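PDB 5ODJ: single-stranded DNA-binding protein from Enterobacter phage Enc34, which probably binds single-stranded DNA through an OB-fold domain, in keeping with a role in phage DNA replication. Local coordinates for residues S26-S31 and I51-P56; M55-H60 and G107-S112; S116-V121 and E130-I135; S147-W152 and I162-L167. One frame throughout, in Å; residues are numbered along the deposited sequence. Where two conformers were deposited one is given.

Three of the contacts join antiparallel neighbours in the curled sheet of the OB fold, and contact 3 lies toward its margin. Contacts 1 and 2 share strand 49-56, which takes strand 28-34 along one side and strand 108-115 along the other. Contact 1 is buried, aliphatic on the face of Val28 and Leu53 and more polar on the other, whereas contact 2 runs out to a partly exposed end, where a lysine lies over a tryptophan. Contact 4, the hairpin of 144-156 and 159-173, packs against contact 1 through Leu53 and Ile51, yet bears asparagines and a tryptophan on its more exposed face. Contact 3 is smaller and nearer the surface, pairing an arginine with a helix start; Asp120 ties it to the backbone of contact 4.

Contact 1. Residues S26-S31 and I51-P56; sequences SNVRCS and ITLLMP
Val28 divides its two methyls between Leu53 and Met55 where strand 28-34 runs antiparallel to strand 49-56 in the OB-fold barrel. CG1 is anti to the carbonyl carbon (chi1 -66°), which lays it alongside Met55, a selenomethionine; the two side chains point the same way, with Val28 CG1 3.7 Å from Met55 CG. The other methyl meets Leu53 at a slant, Val28 CG2 and Leu53 CD2 being 3.9 Å apart. Cys30 continues this buried face, and Cys30 CB meets the end of Ile51 at 3.8 Å from Ile51 CD1.

The reverse face is more polar. Arg29 CB and Leu54 CB approach to 4.2 Å, before the extended arginine chain leads away and its NE donates to Gly142 O. Ser31 and Thr52 come next, with 4.0 Å between Ser31 CB and Thr52 CB. Both are hydrogen-bonded pairs closed by two backbone bonds each, and the segment axes make an angle of 146°. At the start of strand 28-34 the chain turns a corner: Asn27, with a positive phi, and Val28 together face Val145 in a G1 beta bulge, while Asn27 OD1 takes a bond from Arg172. Leu54 O accepts Arg29 N at 2.9 Å, and Val28 CB packs 3.5 Å from the same Leu54 O.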
loop_
_atom_site.group_PDB
_atom_site.type_symbol
_atom_site.label_atom_id
_atom_site.label_comp_id
_atom_site.label_asym_id
_atom_site.label_seq_id
_atom_site.Cartn_x
_atom_site.Cartn_y
_atom_site.Cartn_z
ATOM N N SER A 26 -4.169 -5.355 -7.562
ATOM C CA SER A 26 -4.074 -6.827 -7.569
ATOM C C SER A 26 -2.678 -7.337 -7.915
ATOM O O SER A 26 -1.982 -6.757 -8.743
ATOM C CB SER A 26 -5.082 -7.401 -8.538
ATOM O OG SER A 26 -6.416 -7.097 -8.135
ATOM N N ASN A 27 -2.327 -8.475 -7.322
ATOM C CA ASN A 27 -1.173 -9.261 -7.731
ATOM C C ASN A 27 0.129 -8.473 -7.659
ATOM O O ASN A 27 0.850 -8.314 -8.641
ATOM C CB ASN A 27 -1.429 -9.846 -9.119
ATOM C CG ASN A 27 -2.678 -10.677 -9.152
ATOM O OD1 ASN A 27 -2.871 -11.514 -8.292
ATOM N ND2 ASN A 27 -3.530 -10.440 -10.117
ATOM N N VAL A 28 0.442 -8.048 -6.444
ATOM C CA VAL A 28 1.624 -7.265 -6.127
ATOM C C VAL A 28 2.405 -7.989 -5.048
ATOM O O VAL A 28 1.837 -8.778 -4.289
ATOM C CB VAL A 28 1.244 -5.847 -5.728
ATOM C CG1 VAL A 28 0.623 -5.116 -6.930
ATOM C CG2 VAL A 28 0.281 -5.823 -4.558
ATOM N N ARG A 29 3.706 -7.752 -4.987
ATOM C CA ARG A 29 4.536 -8.461 -4.002
ATOM C C ARG A 29 4.602 -7.619 -2.722
ATOM O O ARG A 29 4.781 -6.420 -2.727
ATOM C CB ARG A 29 5.928 -8.728 -4.588
ATOM C CG ARG A 29 6.703 -9.815 -3.861
ATOM C CD ARG A 29 7.902 -10.313 -4.658
ATOM N NE ARG A 29 8.513 -11.462 -3.987
ATOM C CZ ARG A 29 9.685 -11.990 -4.286
ATOM N NH1 ARG A 29 10.419 -11.473 -5.269
ATOM N NH2 ARG A 29 10.158 -13.004 -3.561
ATOM N N CYS A 30 4.476 -8.267 -1.585
ATOM C CA CYS A 30 4.518 -7.479 -0.366
ATOM C C CYS A 30 5.888 -7.423 0.282
ATOM O O CYS A 30 6.696 -8.321 0.117
ATOM C CB CYS A 30 3.428 -7.903 0.574
ATOM S SG CYS A 30 3.888 -8.812 1.986
ATOM N N SER A 31 6.125 -6.311 0.956
ATOM C CA SER A 31 7.322 -6.058 1.739
ATOM C C SER A 31 6.941 -5.409 3.070
ATOM O O SER A 31 5.906 -4.742 3.147
ATOM C CB SER A 31 8.238 -5.144 0.936
ATOM O OG SER A 31 9.456 -4.993 1.594
ATOM N N ILE A 51 1.690 -1.841 5.115
ATOM C CA ILE A 51 2.286 -2.775 4.203
ATOM C C ILE A 51 2.939 -1.970 3.110
ATOM O O ILE A 51 2.490 -0.848 2.814
ATOM C CB ILE A 51 1.243 -3.771 3.645
ATOM C CG1 ILE A 51 1.910 -5.018 3.069
ATOM C CG2 ILE A 51 0.255 -3.102 2.671
ATOM C CD1 ILE A 51 0.919 -6.136 2.817
ATOM N N THR A 52 4.010 -2.534 2.566
ATOM C CA THR A 52 4.572 -2.009 1.323
ATOM C C THR A 52 4.228 -2.974 0.183
ATOM O O THR A 52 4.369 -4.192 0.335
ATOM C CB THR A 52 6.065 -1.792 1.500
ATOM O OG1 THR A 52 6.267 -0.783 2.513
ATOM C CG2 THR A 52 6.729 -1.330 0.184
ATOM N N LEU A 53 3.726 -2.415 -0.927
ATOM C CA LEU A 53 3.319 -3.193 -2.116
ATOM C C LEU A 53 4.281 -2.895 -3.258
ATOM O O LEU A 53 4.555 -1.720 -3.528
ATOM C CB LEU A 53 1.889 -2.860 -2.518
ATOM C CG LEU A 53 0.837 -2.984 -1.415
ATOM C CD1 LEU A 53 -0.524 -2.499 -1.913
ATOM C CD2 LEU A 53 0.741 -4.412 -0.915
ATOM N N LEU A 54 4.814 -3.954 -3.870
ATOM C CA LEU A 54 5.767 -3.819 -4.995
ATOM C C LEU A 54 5.027 -4.204 -6.260
ATOM O O LEU A 54 4.653 -5.368 -6.430
ATOM C CB LEU A 54 6.982 -4.712 -4.789
ATOM C CG LEU A 54 7.698 -4.501 -3.444
ATOM C CD1 LEU A 54 8.841 -5.481 -3.294
ATOM C CD2 LEU A 54 8.195 -3.082 -3.217
HETATM N N MSE A 55 4.813 -3.201 -7.133
HETATM C CA MSE A 55 4.028 -3.403 -8.355
HETATM C C MSE A 55 4.989 -3.479 -9.515
HETATM O O MSE A 55 5.611 -2.463 -9.855
HETATM C CB MSE A 55 3.058 -2.272 -8.682
HETATM C CG MSE A 55 2.193 -1.864 -7.544
HETATM SE SE MSE A 55 0.519 -0.989 -8.205
HETATM C CE MSE A 55 1.236 0.104 -9.520
ATOM N N PRO A 56 5.094 -4.656 -10.163
ATOM C CA PRO A 56 6.009 -4.750 -11.299
ATOM C C PRO A 56 5.599 -3.819 -12.444
ATOM O O PRO A 56 4.430 -3.800 -12.902
ATOM C CB PRO A 56 5.937 -6.223 -11.702
ATOM C CG PRO A 56 5.432 -6.944 -10.469
ATOM C CD PRO A 56 4.471 -5.964 -9.862
#

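Contact 2. Residues M55-H60 and G107-S112; sequences MPKDTH and GMWVIS
Lys57 lies across one face of Trp109 at about a right angle to it. Its CE sits above the six-membered ring, 3.7 Å from the centroid and almost on the ring normal, in a CH-pi contact. Nearer the backbone, Lys57 CG comes within 3.5 Å of Trp109 NE1. Extended beyond CG, the chain runs on across the ring and keeps the ammonium over it: NZ is 4.4 Å from the same centroid, a cation-pi contact, and forms salt bridges with Asp94 and Asp96. Lys57 N fixes the root of this side chain by donating to Gly107 O at 2.9 Å.

Met55 sits directly across from Trp109 in a hydrogen-bonded antiparallel pair, its backbone N and O both bonded to it. A bend at its end (chi3 -44°) separates two contacts, with Met55 SE 3.5 Å from Ile111 CD1 and Met55 CE 3.9 Å from Trp109 CD1. On the other face of the sheet, Pro56 and Met108 lie side by side.

Strand 108-115 is held between strand 49-56 and the short strand 92-94, while helix 61-76 packs Ile67 against Met55 and Ile111 and brings Lys64 to Trp109 as a further cation-pi partner.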
loop_
_atom_site.group_PDB
_atom_site.type_symbol
_atom_site.label_atom_id
_atom_site.label_comp_id
_atom_site.label_asym_id
_atom_site.label_seq_id
_atom_site.Cartn_x
_atom_site.Cartn_y
_atom_site.Cartn_z
HETATM N N MSE A 55 4.813 -3.201 -7.133
HETATM C CA MSE A 55 4.028 -3.403 -8.355
HETATM C C MSE A 55 4.989 -3.479 -9.515
HETATM O O MSE A 55 5.611 -2.463 -9.855
HETATM C CB MSE A 55 3.058 -2.272 -8.682
HETATM C CG MSE A 55 2.193 -1.864 -7.544
HETATM SE SE MSE A 55 0.519 -0.989 -8.205
HETATM C CE MSE A 55 1.236 0.104 -9.520
ATOM N N PRO A 56 5.094 -4.656 -10.163
ATOM C CA PRO A 56 6.009 -4.750 -11.299
ATOM C C PRO A 56 5.599 -3.819 -12.444
ATOM O O PRO A 56 4.430 -3.800 -12.902
ATOM C CB PRO A 56 5.937 -6.223 -11.702
ATOM C CG PRO A 56 5.432 -6.944 -10.469
ATOM C CD PRO A 56 4.471 -5.964 -9.862
ATOM N N LYS A 57 6.575 -3.057 -12.914
ATOM C CA LYS A 57 6.288 -2.045 -13.917
ATOM C C LYS A 57 5.767 -2.651 -15.240
ATOM O O LYS A 57 4.913 -2.051 -15.889
ATOM C CB LYS A 57 7.519 -1.176 -14.139
ATOM C CG LYS A 57 7.839 -0.267 -12.964
ATOM C CD LYS A 57 9.023 0.606 -13.256
ATOM C CE LYS A 57 9.328 1.638 -12.178
ATOM N NZ LYS A 57 10.498 2.454 -12.571
ATOM N N ASP A 58 6.220 -3.852 -15.586
ATOM C CA ASP A 58 5.797 -4.510 -16.835
ATOM C C ASP A 58 4.338 -4.877 -16.905
ATOM O O ASP A 58 3.764 -4.895 -17.992
ATOM C CB ASP A 58 6.568 -5.797 -17.102
ATOM C CG ASP A 58 7.996 -5.559 -17.418
ATOM O OD1 ASP A 58 8.363 -4.394 -17.695
ATOM O OD2 ASP A 58 8.756 -6.556 -17.393
ATOM N N THR A 59 3.751 -5.203 -15.754
ATOM C CA THR A 59 2.428 -5.798 -15.721
ATOM C C THR A 59 1.348 -4.884 -15.152
ATOM O O THR A 59 0.153 -5.179 -15.293
ATOM C CB THR A 59 2.499 -7.119 -14.942
ATOM O OG1 THR A 59 3.156 -6.892 -13.692
ATOM C CG2 THR A 59 3.294 -8.173 -15.746
ATOM N N HIS A 60 1.767 -3.780 -14.514
ATOM C CA HIS A 60 0.858 -2.942 -13.735
ATOM C C HIS A 60 0.786 -1.498 -14.213
ATOM O O HIS A 60 0.392 -0.616 -13.487
ATOM C CB HIS A 60 1.240 -3.000 -12.266
ATOM C CG HIS A 60 0.910 -4.290 -11.611
ATOM N ND1 HIS A 60 1.471 -5.487 -11.994
ATOM C CD2 HIS A 60 0.067 -4.570 -10.585
ATOM C CE1 HIS A 60 0.979 -6.451 -11.234
ATOM N NE2 HIS A 60 0.121 -5.919 -10.377
ATOM N N GLY A 107 12.707 -2.233 -10.993
ATOM C CA GLY A 107 11.561 -2.499 -11.867
ATOM C C GLY A 107 10.191 -2.541 -11.203
ATOM O O GLY A 107 9.270 -3.130 -11.746
HETATM N N MSE A 108 10.076 -1.905 -10.044
HETATM C CA MSE A 108 8.832 -1.905 -9.263
HETATM C C MSE A 108 8.405 -0.508 -8.934
HETATM O O MSE A 108 9.235 0.356 -8.672
HETATM C CB MSE A 108 9.008 -2.545 -7.869
HETATM C CG MSE A 108 9.539 -3.946 -7.876
HETATM SE SE MSE A 108 8.138 -5.170 -8.513
HETATM C CE MSE A 108 8.629 -6.812 -7.550
ATOM N N TRP A 109 7.094 -0.286 -8.916
ATOM C CA TRP A 109 6.512 0.851 -8.213
ATOM C C TRP A 109 6.338 0.422 -6.770
ATOM O O TRP A 109 6.011 -0.724 -6.537
ATOM C CB TRP A 109 5.140 1.214 -8.781
ATOM C CG TRP A 109 5.166 1.574 -10.227
ATOM C CD1 TRP A 109 4.597 0.868 -11.244
ATOM C CD2 TRP A 109 5.821 2.684 -10.818
ATOM N NE1 TRP A 109 4.832 1.493 -12.433
ATOM C CE2 TRP A 109 5.585 2.610 -12.205
ATOM C CE3 TRP A 109 6.559 3.758 -10.315
ATOM C CZ2 TRP A 109 6.074 3.573 -13.113
ATOM C CZ3 TRP A 109 7.039 4.721 -11.216
ATOM C CH2 TRP A 109 6.790 4.615 -12.595
ATOM N N VAL A 110 6.584 1.328 -5.842
ATOM C CA VAL A 110 6.594 0.998 -4.409
ATOM C C VAL A 110 5.501 1.809 -3.695
ATOM O O VAL A 110 5.556 3.024 -3.653
ATOM C CB VAL A 110 7.951 1.312 -3.763
ATOM C CG1 VAL A 110 7.945 0.902 -2.302
ATOM C CG2 VAL A 110 9.071 0.604 -4.499
ATOM N N ILE A 111 4.487 1.104 -3.203
ATOM C CA ILE A 111 3.312 1.700 -2.561
ATOM C C ILE A 111 3.371 1.464 -1.057
ATOM O O ILE A 111 3.558 0.327 -0.633
ATOM C CB ILE A 111 2.017 1.126 -3.149
ATOM C CG1 ILE A 111 1.816 1.675 -4.569
ATOM C CG2 ILE A 111 0.819 1.485 -2.289
ATOM C CD1 ILE A 111 0.786 0.944 -5.355
ATOM N N SER A 112 3.229 2.532 -0.285
ATOM C CA SER A 112 3.126 2.417 1.190
ATOM C C SER A 112 1.688 2.766 1.586
ATOM O O SER A 112 1.200 3.830 1.244
ATOM C CB SER A 112 4.103 3.405 1.827
ATOM O OG SER A 112 5.420 3.042 1.464
#

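Contact 3. Residues S116-V121 and E130-I135; sequences STRPDV and ESPNEI
Arg118 reaches from the turn before strand 120-122 to the first residues of helix 132-138, where Pro132 and Ile135 receive its guanidinium. Its CB already points toward the helix, and CG is anti to the backbone N (chi1 156°), beside the carbonyl carbon. CB, CG and CD span the gap without touching the helix segment; the side chain also packs on Tyr49. Two bends follow, at chi2 (95°, well off a staggered value) and chi3 (76°), and they turn the flat end of the side chain against the helix.

NE is the first atom to arrive, with Arg118 NE 4.1 Å from Ile135 CD1, and it also gives a weak hydrogen bond to Leu35 O. CZ comes next: the same methyl stands over the centre of one guanidinium face, with Ile135 CD1 3.8 Å from Arg118 CZ. The two side chains approach from opposite directions. In this OB fold, strand 120-122 runs parallel to strand 159-173, and helix 132-138, which follows strand 120-122 in the chain, packs against it here; Val121 CG1 adds an apolar contact to Ile135 CG1 at 4.2 Å. Ser131 is the N-cap residue, and its carbonyl takes the first-turn bond from Ile135 N.

At the tip the nitrogens part. Arg118 NH2 meets the proline ring near the guanidinium plane, 3.7 Å from Pro132 CG, and is hydrogen-bonded to Asp36 O. Arg118 NH1 passes Glu130 O at 3.9 Å, and the carboxylate of Glu130 remains farther off, its OE1 5.1 Å from Arg118 NH1.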
loop_
_atom_site.group_PDB
_atom_site.type_symbol
_atom_site.label_atom_id
_atom_site.label_comp_id
_atom_site.label_asym_id
_atom_site.label_seq_id
_atom_site.Cartn_x
_atom_site.Cartn_y
_atom_site.Cartn_z
ATOM N N SER A 116 -4.627 3.177 11.152
ATOM C CA SER A 116 -4.631 2.905 12.601
ATOM C C SER A 116 -5.610 1.820 12.955
ATOM O O SER A 116 -5.450 1.207 13.984
ATOM C CB SER A 116 -4.934 4.162 13.400
ATOM O OG SER A 116 -6.156 4.703 12.987
ATOM N N THR A 117 -6.611 1.603 12.091
ATOM C CA THR A 117 -7.582 0.542 12.255
ATOM C C THR A 117 -7.065 -0.701 11.556
ATOM O O THR A 117 -6.606 -0.631 10.401
ATOM C CB THR A 117 -8.949 0.958 11.647
ATOM O OG1 THR A 117 -9.491 2.037 12.412
ATOM C CG2 THR A 117 -9.920 -0.190 11.659
ATOM N N ARG A 118 -7.119 -1.855 12.219
ATOM C CA ARG A 118 -6.618 -3.061 11.583
ATOM C C ARG A 118 -7.345 -3.349 10.257
ATOM O O ARG A 118 -8.574 -3.455 10.218
ATOM C CB ARG A 118 -6.650 -4.281 12.525
ATOM C CG ARG A 118 -6.710 -5.616 11.841
ATOM C CD ARG A 118 -5.385 -6.342 11.609
ATOM N NE ARG A 118 -4.764 -7.004 12.783
ATOM C CZ ARG A 118 -5.317 -7.901 13.611
ATOM N NH1 ARG A 118 -6.590 -8.309 13.507
ATOM N NH2 ARG A 118 -4.572 -8.397 14.599
ATOM N N PRO A 119 -6.585 -3.478 9.173
ATOM C CA PRO A 119 -7.207 -3.887 7.896
ATOM C C PRO A 119 -7.731 -5.332 7.948
ATOM O O PRO A 119 -7.278 -6.156 8.739
ATOM C CB PRO A 119 -6.043 -3.818 6.878
ATOM C CG PRO A 119 -4.826 -3.868 7.714
ATOM C CD PRO A 119 -5.116 -3.369 9.079
ATOM N N ASP A 120 -8.692 -5.628 7.113
ATOM C CA ASP A 120 -9.114 -6.998 6.954
ATOM C C ASP A 120 -7.976 -7.753 6.268
ATOM O O ASP A 120 -7.358 -7.242 5.317
ATOM C CB ASP A 120 -10.370 -7.075 6.108
ATOM C CG ASP A 120 -11.591 -6.472 6.784
ATOM O OD1 ASP A 120 -11.661 -6.341 8.014
ATOM O OD2 ASP A 120 -12.505 -6.113 6.028
ATOM N N VAL A 121 -7.731 -8.983 6.714
ATOM C CA VAL A 121 -6.651 -9.805 6.175
ATOM C C VAL A 121 -7.250 -11.128 5.792
ATOM O O VAL A 121 -7.800 -11.825 6.660
ATOM C CB VAL A 121 -5.486 -10.012 7.169
ATOM C CG1 VAL A 121 -4.436 -10.904 6.547
ATOM C CG2 VAL A 121 -4.935 -8.682 7.619
ATOM N N GLU A 130 -7.958 -13.643 11.956
ATOM C CA GLU A 130 -8.168 -12.860 13.163
ATOM C C GLU A 130 -6.977 -12.838 14.137
ATOM O O GLU A 130 -6.833 -11.888 14.948
ATOM C CB GLU A 130 -9.385 -13.452 13.890
ATOM C CG GLU A 130 -10.665 -13.510 13.059
ATOM C CD GLU A 130 -11.315 -12.148 12.789
ATOM O OE1 GLU A 130 -10.869 -11.096 13.305
ATOM O OE2 GLU A 130 -12.308 -12.130 12.046
ATOM N N SER A 131 -6.132 -13.863 14.073
ATOM C CA SER A 131 -5.038 -14.035 15.028
ATOM C C SER A 131 -3.768 -13.422 14.521
ATOM O O SER A 131 -3.322 -13.784 13.466
ATOM C CB SER A 131 -4.777 -15.533 15.320
ATOM O OG SER A 131 -5.926 -16.094 15.910
ATOM N N PRO A 132 -3.148 -12.554 15.315
ATOM C CA PRO A 132 -1.908 -11.935 14.865
ATOM C C PRO A 132 -0.816 -12.929 14.441
ATOM O O PRO A 132 -0.161 -12.723 13.403
ATOM C CB PRO A 132 -1.485 -11.080 16.052
ATOM C CG PRO A 132 -2.744 -10.771 16.786
ATOM C CD PRO A 132 -3.677 -11.917 16.542
ATOM N N ASN A 133 -0.603 -14.014 15.197
ATOM C CA ASN A 133 0.440 -14.960 14.806
ATOM C C ASN A 133 0.164 -15.584 13.423
ATOM O O ASN A 133 1.105 -15.745 12.612
ATOM C CB ASN A 133 0.654 -16.009 15.896
ATOM C CG ASN A 133 1.374 -15.425 17.132
ATOM O OD1 ASN A 133 1.836 -14.271 17.133
ATOM N ND2 ASN A 133 1.476 -16.222 18.182
ATOM N N GLU A 134 -1.094 -15.926 13.144
ATOM C CA GLU A 134 -1.466 -16.486 11.838
ATOM C C GLU A 134 -1.318 -15.442 10.734
ATOM O O GLU A 134 -0.830 -15.748 9.641
ATOM C CB GLU A 134 -2.883 -17.054 11.812
ATOM C CG GLU A 134 -3.079 -18.023 10.639
ATOM C CD GLU A 134 -4.463 -18.677 10.542
ATOM O OE1 GLU A 134 -5.365 -18.460 11.411
ATOM O OE2 GLU A 134 -4.623 -19.454 9.564
ATOM N N ILE A 135 -1.677 -14.207 11.043
ATOM C CA ILE A 135 -1.519 -13.096 10.077
ATOM C C ILE A 135 -0.058 -12.917 9.720
ATOM O O ILE A 135 0.295 -12.786 8.516
ATOM C CB ILE A 135 -2.124 -11.804 10.626
ATOM C CG1 ILE A 135 -3.658 -11.906 10.576
ATOM C CG2 ILE A 135 -1.687 -10.583 9.822
ATOM C CD1 ILE A 135 -4.331 -10.868 11.440
#

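Contact 4. Residues S147-W152 and I162-L167; sequences SVIRPW and INANLL
Trp152 turns one face of its indole to Asn163, whose ND2 stands above it, the ring and amide planes 63° apart. The ring gets there because its CG lies between the backbone N and the carbonyl carbon (chi1 61°). Asn163 ND2 lies off toward the rim, 3.3 Å from Trp152 CZ2, and has its hydrogen-bond acceptor elsewhere, in Gln154 OE1. Asn163 CB makes a CH-pi contact with the five-membered ring. Asn165 flanks the pyrrole side, its amide turned 26° from the ring plane.

Two residue pairs exchange two backbone bonds each. Between Trp152 and Asn163, Trp152 N donates to Asn163 O at 2.9 Å. Between Arg150 and Asn165, the shorter bond runs 2.8 Å from Asn165 N to Arg150 O. Leu167 N makes a single bond to Val148 O at 2.9 Å, and Val148 is also bonded to Ser168. Pro151 has no N-H to offer and occupies a non-hydrogen-bonded pair with Ala164, which bonds outward to Arg114. Ser147 OG is hydrogen-bonded to Ser168 O while also packing 3.3 Å from Leu166 CD1.

Strands 144-156 and 159-173, consecutive in the chain and paired antiparallel, form a beta hairpin of the OB-fold sheet.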
loop_
_atom_site.group_PDB
_atom_site.type_symbol
_atom_site.label_atom_id
_atom_site.label_comp_id
_atom_site.label_asym_id
_atom_site.label_seq_id
_atom_site.Cartn_x
_atom_site.Cartn_y
_atom_site.Cartn_z
ATOM N N SER A 147 -4.745 -5.847 -2.595
ATOM C CA SER A 147 -5.029 -4.910 -1.498
ATOM C C SER A 147 -5.997 -3.846 -1.927
ATOM O O SER A 147 -6.015 -3.455 -3.120
ATOM C CB SER A 147 -3.718 -4.295 -1.011
ATOM O OG SER A 147 -3.881 -3.439 0.127
ATOM N N VAL A 148 -6.819 -3.377 -0.991
ATOM C CA VAL A 148 -7.676 -2.211 -1.198
ATOM C C VAL A 148 -7.134 -1.052 -0.397
ATOM O O VAL A 148 -6.940 -1.166 0.818
ATOM C CB VAL A 148 -9.140 -2.486 -0.831
ATOM C CG1 VAL A 148 -9.987 -1.244 -1.090
ATOM C CG2 VAL A 148 -9.657 -3.672 -1.625
ATOM N N ILE A 149 -6.903 0.063 -1.086
ATOM C CA ILE A 149 -6.377 1.277 -0.513
ATOM C C ILE A 149 -7.293 2.450 -0.860
ATOM O O ILE A 149 -8.164 2.322 -1.736
ATOM C CB ILE A 149 -4.918 1.526 -0.966
ATOM C CG1 ILE A 149 -4.859 1.794 -2.471
ATOM C CG2 ILE A 149 -4.052 0.337 -0.569
ATOM C CD1 ILE A 149 -3.472 2.155 -2.998
ATOM N N ARG A 150 -7.063 3.605 -0.233
ATOM C CA ARG A 150 -7.758 4.837 -0.626
ATOM C C ARG A 150 -6.870 6.029 -0.353
ATOM O O ARG A 150 -6.401 6.211 0.779
ATOM C CB ARG A 150 -9.096 5.008 0.114
ATOM C CG ARG A 150 -9.994 6.114 -0.470
ATOM C CD ARG A 150 -11.204 6.259 0.474
ATOM N NE ARG A 150 -12.344 6.983 -0.012
ATOM C CZ ARG A 150 -13.481 7.101 0.687
ATOM N NH1 ARG A 150 -13.593 6.559 1.907
ATOM N NH2 ARG A 150 -14.509 7.782 0.186
ATOM N N PRO A 151 -6.630 6.866 -1.384
ATOM C CA PRO A 151 -5.812 8.050 -1.164
ATOM C C PRO A 151 -6.475 9.091 -0.271
ATOM O O PRO A 151 -7.709 9.217 -0.270
ATOM C CB PRO A 151 -5.671 8.641 -2.580
ATOM C CG PRO A 151 -5.945 7.504 -3.492
ATOM C CD PRO A 151 -7.042 6.757 -2.798
ATOM N N TRP A 152 -5.650 9.841 0.449
ATOM C CA TRP A 152 -6.098 11.016 1.188
ATOM C C TRP A 152 -4.971 12.045 1.275
ATOM O O TRP A 152 -3.794 11.707 1.161
ATOM C CB TRP A 152 -6.621 10.643 2.574
ATOM C CG TRP A 152 -5.665 9.974 3.517
ATOM C CD1 TRP A 152 -5.310 8.677 3.526
ATOM C CD2 TRP A 152 -4.977 10.595 4.600
ATOM N NE1 TRP A 152 -4.461 8.430 4.581
ATOM C CE2 TRP A 152 -4.244 9.589 5.263
ATOM C CE3 TRP A 152 -4.927 11.911 5.094
ATOM C CZ2 TRP A 152 -3.417 9.856 6.363
ATOM C CZ3 TRP A 152 -4.141 12.174 6.215
ATOM C CH2 TRP A 152 -3.383 11.147 6.829
ATOM N N ILE A 162 0.367 13.077 0.085
ATOM C CA ILE A 162 -0.749 12.262 -0.372
ATOM C C ILE A 162 -0.458 10.863 0.124
ATOM O O ILE A 162 0.505 10.239 -0.275
ATOM C CB ILE A 162 -0.989 12.257 -1.894
ATOM C CG1 ILE A 162 -1.137 13.696 -2.451
ATOM C CG2 ILE A 162 -2.242 11.439 -2.218
ATOM C CD1 ILE A 162 -2.272 14.490 -1.875
ATOM N N ASN A 163 -1.308 10.408 1.029
ATOM C CA ASN A 163 -1.155 9.106 1.699
ATOM C C ASN A 163 -2.180 8.103 1.174
ATOM O O ASN A 163 -3.133 8.481 0.476
ATOM C CB ASN A 163 -1.392 9.290 3.208
ATOM C CG ASN A 163 -0.380 10.215 3.847
ATOM O OD1 ASN A 163 0.832 10.152 3.533
ATOM N ND2 ASN A 163 -0.852 11.084 4.739
ATOM N N ALA A 164 -2.006 6.836 1.528
ATOM C CA ALA A 164 -3.002 5.816 1.205
ATOM C C ALA A 164 -3.413 5.090 2.469
ATOM O O ALA A 164 -2.572 4.533 3.188
ATOM C CB ALA A 164 -2.444 4.831 0.182
ATOM N N ASN A 165 -4.711 5.114 2.741
ATOM C CA ASN A 165 -5.255 4.243 3.769
ATOM C C ASN A 165 -5.243 2.811 3.271
ATOM O O ASN A 165 -5.481 2.534 2.109
ATOM C CB ASN A 165 -6.688 4.633 4.122
ATOM C CG ASN A 165 -6.753 5.820 5.039
ATOM O OD1 ASN A 165 -5.867 6.044 5.867
ATOM N ND2 ASN A 165 -7.798 6.612 4.882
ATOM N N LEU A 166 -4.973 1.887 4.201
ATOM C CA LEU A 166 -4.939 0.480 3.955
ATOM C C LEU A 166 -6.196 -0.160 4.517
ATOM O O LEU A 166 -6.376 -0.200 5.768
ATOM C CB LEU A 166 -3.708 -0.132 4.632
ATOM C CG LEU A 166 -3.533 -1.632 4.509
ATOM C CD1 LEU A 166 -3.476 -2.072 3.057
ATOM C CD2 LEU A 166 -2.284 -2.061 5.281
ATOM N N LEU A 167 -7.045 -0.704 3.645
ATOM C CA LEU A 167 -8.333 -1.256 4.106
ATOM C C LEU A 167 -8.342 -2.756 4.214
ATOM O O LEU A 167 -8.977 -3.285 5.131
ATOM C CB LEU A 167 -9.504 -0.786 3.218
ATOM C CG LEU A 167 -9.867 0.710 3.276
ATOM C CD1 LEU A 167 -9.879 1.302 4.682
ATOM C CD2 LEU A 167 -8.972 1.526 2.368
#